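Local coordinates for protein putative succinylglutamate desuccinylase / aspartoacylase (Shewanella amazonensis, PDB 3FMC) that probably works as a zinc-dependent hydrolase of the succinylglutamate desuccinylase/aspartoacylase family, acting on ester bonds or related acyl linkages, at residues C[49-54]-C[252-257]. Sequence-based numbering, arbitrary orientation.
Sequences GNAVIY and DDALED
The CB methyl of Ala254 rests on the backbone of helix 48-60 between Ala51 and Val52, 3.6 Å from Ala51 C and 3.7 Å from Val52 N. This is a close helix-helix crossing in the catalytic domain of the zinc-exopeptidase clan: the axes of 49-54 and 252-257 approach to 8.1 Å at a crossing angle of -63°. Small residues make that separation possible. The Ala254 methyl points at that of Ala51, which lies across its path, CB to CB 3.6 Å, and the closest pair of CA atoms across the two segments is that of Val52 and Ala254, 4.6 Å apart.

Val52 closes one side of the crossing. With CG1 anti to the backbone N (chi1 175°), CG2 is placed beside that nitrogen, where it meets the Ala254 methyl and Asp257; the Val52 and Asp257 side chains cross at about a right angle. A beta-branched residue suits this place because both of its methyls can rest against Asp257 CB, while Leu243 of strand 237-243 and Ile261 add further apolar neighbours. Asp257 is buried, and its charge is answered elsewhere: OD1 makes a salt bridge to Lys179, which also pairs with Asp253 and Glu256. Leu321 of a second subunit packs on Ala51. Toward Val52, Asp257 offers its aliphatic CB and the other carboxylate oxygen, OD2, which lies 3.4 Å from Val52 CG2.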
ATOM      1  N   GLY C  49      -2.799  -1.131  23.545  1.00 12.02           N
ATOM      2  CA  GLY C  49      -2.963   0.006  24.431  1.00 14.19           C
ATOM      3  C   GLY C  49      -4.416   0.357  24.737  1.00 12.56           C
ATOM      4  O   GLY C  49      -4.707   0.878  25.812  1.00 12.80           O
ATOM      5  N   ASN C  50      -5.323   0.060  23.813  1.00 14.33           N
ATOM      6  CA  ASN C  50      -6.759   0.244  24.057  1.00 15.03           C
ATOM      7  C   ASN C  50      -7.236  -0.728  25.151  1.00 11.05           C
ATOM      8  O   ASN C  50      -8.063  -0.365  26.029  1.00 14.40           O
ATOM      9  CB  ASN C  50      -7.572   0.017  22.775  1.00 12.73           C
ATOM     10  CG  ASN C  50      -7.207   1.028  21.689  1.00 15.93           C
ATOM     11  OD1 ASN C  50      -7.210   2.210  21.952  1.00 12.72           O
ATOM     12  ND2 ASN C  50      -6.803   0.554  20.517  1.00 12.52           N
ATOM     13  N   ALA C  51      -6.739  -1.959  25.077  1.00 12.01           N
ATOM     14  CA  ALA C  51      -7.092  -3.004  26.055  1.00 13.40           C
ATOM     15  C   ALA C  51      -6.533  -2.601  27.410  1.00 14.02           C
ATOM     16  O   ALA C  51      -7.179  -2.852  28.465  1.00 12.39           O
ATOM     17  CB  ALA C  51      -6.519  -4.415  25.611  1.00 11.95           C
ATOM     18  N   VAL C  52      -5.360  -1.974  27.400  1.00 11.83           N
ATOM     19  CA  VAL C  52      -4.756  -1.489  28.671  1.00 12.98           C
ATOM     20  C   VAL C  52      -5.599  -0.353  29.289  1.00 14.54           C
ATOM     21  O   VAL C  52      -5.872  -0.324  30.513  1.00 16.86           O
ATOM     22  CB  VAL C  52      -3.252  -1.137  28.523  1.00 11.97           C
ATOM     23  CG1 VAL C  52      -2.714  -0.529  29.826  1.00 10.87           C
ATOM     24  CG2 VAL C  52      -2.417  -2.376  28.110  1.00 13.48           C
ATOM     25  N   ILE C  53      -6.030   0.594  28.452  1.00 12.99           N
ATOM     26  CA  ILE C  53      -6.876   1.691  28.904  1.00 13.25           C
ATOM     27  C   ILE C  53      -8.206   1.133  29.426  1.00 12.77           C
ATOM     28  O   ILE C  53      -8.704   1.533  30.508  1.00 14.76           O
ATOM     29  CB  ILE C  53      -7.052   2.774  27.806  1.00 11.20           C
ATOM     30  CG1 ILE C  53      -5.737   3.576  27.654  1.00 10.26           C
ATOM     31  CG2 ILE C  53      -8.215   3.710  28.099  1.00 11.30           C
ATOM     32  CD1 ILE C  53      -5.773   4.720  26.592  1.00 12.19           C
ATOM     33  N   TYR C  54      -8.757   0.177  28.701  1.00 13.59           N
ATOM     34  CA  TYR C  54      -9.998  -0.459  29.110  1.00 13.36           C
ATOM     35  C   TYR C  54      -9.850  -1.047  30.538  1.00 16.98           C
ATOM     36  O   TYR C  54     -10.641  -0.765  31.426  1.00 13.78           O
ATOM     37  CB  TYR C  54     -10.341  -1.575  28.132  1.00 13.62           C
ATOM     38  CG  TYR C  54     -11.516  -2.414  28.564  1.00 13.78           C
ATOM     39  CD1 TYR C  54     -12.823  -1.918  28.450  1.00 16.94           C
ATOM     40  CD2 TYR C  54     -11.334  -3.687  29.091  1.00 22.19           C
ATOM     41  CE1 TYR C  54     -13.892  -2.653  28.853  1.00 18.78           C
ATOM     42  CE2 TYR C  54     -12.409  -4.428  29.498  1.00 22.67           C
ATOM     43  CZ  TYR C  54     -13.689  -3.903  29.384  1.00 22.29           C
ATOM     44  OH  TYR C  54     -14.767  -4.655  29.756  1.00 26.70           O
ATOM     45  N   ASP C 252      -6.192 -10.349  29.291  1.00 18.62           N
ATOM     46  CA  ASP C 252      -5.496 -10.762  30.515  1.00 21.25           C
ATOM     47  C   ASP C 252      -4.144 -10.101  30.635  1.00 19.95           C
ATOM     48  O   ASP C 252      -3.737  -9.645  31.718  1.00 17.10           O
ATOM     49  CB  ASP C 252      -5.266 -12.275  30.541  1.00 22.91           C
ATOM     50  CG  ASP C 252      -6.521 -13.054  30.826  1.00 20.80           C
ATOM     51  OD1 ASP C 252      -7.503 -12.465  31.308  1.00 31.23           O
ATOM     52  OD2 ASP C 252      -6.500 -14.267  30.565  1.00 39.61           O
ATOM     53  N   ASP C 253      -3.408 -10.067  29.524  1.00 17.95           N
ATOM     54  CA  ASP C 253      -2.095  -9.424  29.564  1.00 18.31           C
ATOM     55  C   ASP C 253      -2.234  -7.914  29.848  1.00 16.69           C
ATOM     56  O   ASP C 253      -1.454  -7.329  30.601  1.00 18.53           O
ATOM     57  CB  ASP C 253      -1.350  -9.691  28.246  1.00 17.75           C
ATOM     58  CG  ASP C 253       0.145  -9.510  28.378  1.00 26.14           C
ATOM     59  OD1 ASP C 253       0.678  -9.835  29.458  1.00 27.03           O
ATOM     60  OD2 ASP C 253       0.782  -9.103  27.379  1.00 35.94           O
ATOM     61  N   ALA C 254      -3.245  -7.280  29.251  1.00 15.37           N
ATOM     62  CA  ALA C 254      -3.529  -5.851  29.475  1.00 14.28           C
ATOM     63  C   ALA C 254      -3.860  -5.544  30.960  1.00 16.58           C
ATOM     64  O   ALA C 254      -3.562  -4.459  31.472  1.00 14.57           O
ATOM     65  CB  ALA C 254      -4.679  -5.407  28.558  1.00 14.23           C
ATOM     66  N   LEU C 255      -4.482  -6.494  31.643  1.00 18.41           N
ATOM     67  CA  LEU C 255      -4.759  -6.345  33.083  1.00 17.69           C
ATOM     68  C   LEU C 255      -3.447  -6.216  33.867  1.00 16.02           C
ATOM     69  O   LEU C 255      -3.314  -5.357  34.748  1.00 20.93           O
ATOM     70  CB  LEU C 255      -5.610  -7.506  33.588  1.00 19.04           C
ATOM     71  CG  LEU C 255      -6.121  -7.365  35.036  1.00 19.17           C
ATOM     72  CD1 LEU C 255      -6.881  -5.999  35.331  1.00 18.17           C
ATOM     73  CD2 LEU C 255      -6.938  -8.624  35.326  1.00 18.71           C
ATOM     74  N   GLU C 256      -2.480  -7.071  33.566  0.50 18.57           N
ATOM     75  CA  GLU C 256      -1.157  -6.985  34.200  0.50 17.99           C
ATOM     76  C   GLU C 256      -0.533  -5.613  33.992  0.50 17.37           C
ATOM     77  O   GLU C 256      -0.017  -4.989  34.920  0.50 14.99           O
ATOM     78  CB  GLU C 256      -0.220  -8.085  33.655  0.50 18.72           C
ATOM     79  CG  GLU C 256       1.270  -7.773  33.863  0.50 23.90           C
ATOM     80  CD  GLU C 256       2.189  -8.902  33.446  0.50 23.19           C
ATOM     81  OE1 GLU C 256       2.074  -9.989  34.044  0.50 31.69           O
ATOM     82  OE2 GLU C 256       3.054  -8.683  32.556  0.50 29.07           O
ATOM     83  N   ASP C 257      -0.595  -5.116  32.760  1.00 16.32           N
ATOM     84  CA  ASP C 257      -0.034  -3.802  32.470  1.00 17.01           C
ATOM     85  C   ASP C 257      -0.751  -2.711  33.300  1.00 15.18           C
ATOM     86  O   ASP C 257      -0.127  -1.811  33.870  1.00 15.28           O
ATOM     87  CB  ASP C 257      -0.213  -3.469  30.984  1.00 16.50           C
ATOM     88  CG  ASP C 257       0.460  -4.464  30.077  1.00 16.63           C
ATOM     89  OD1 ASP C 257       1.497  -5.073  30.474  1.00 16.52           O
ATOM     90  OD2 ASP C 257      -0.047  -4.655  28.954  1.00 19.22           O
TER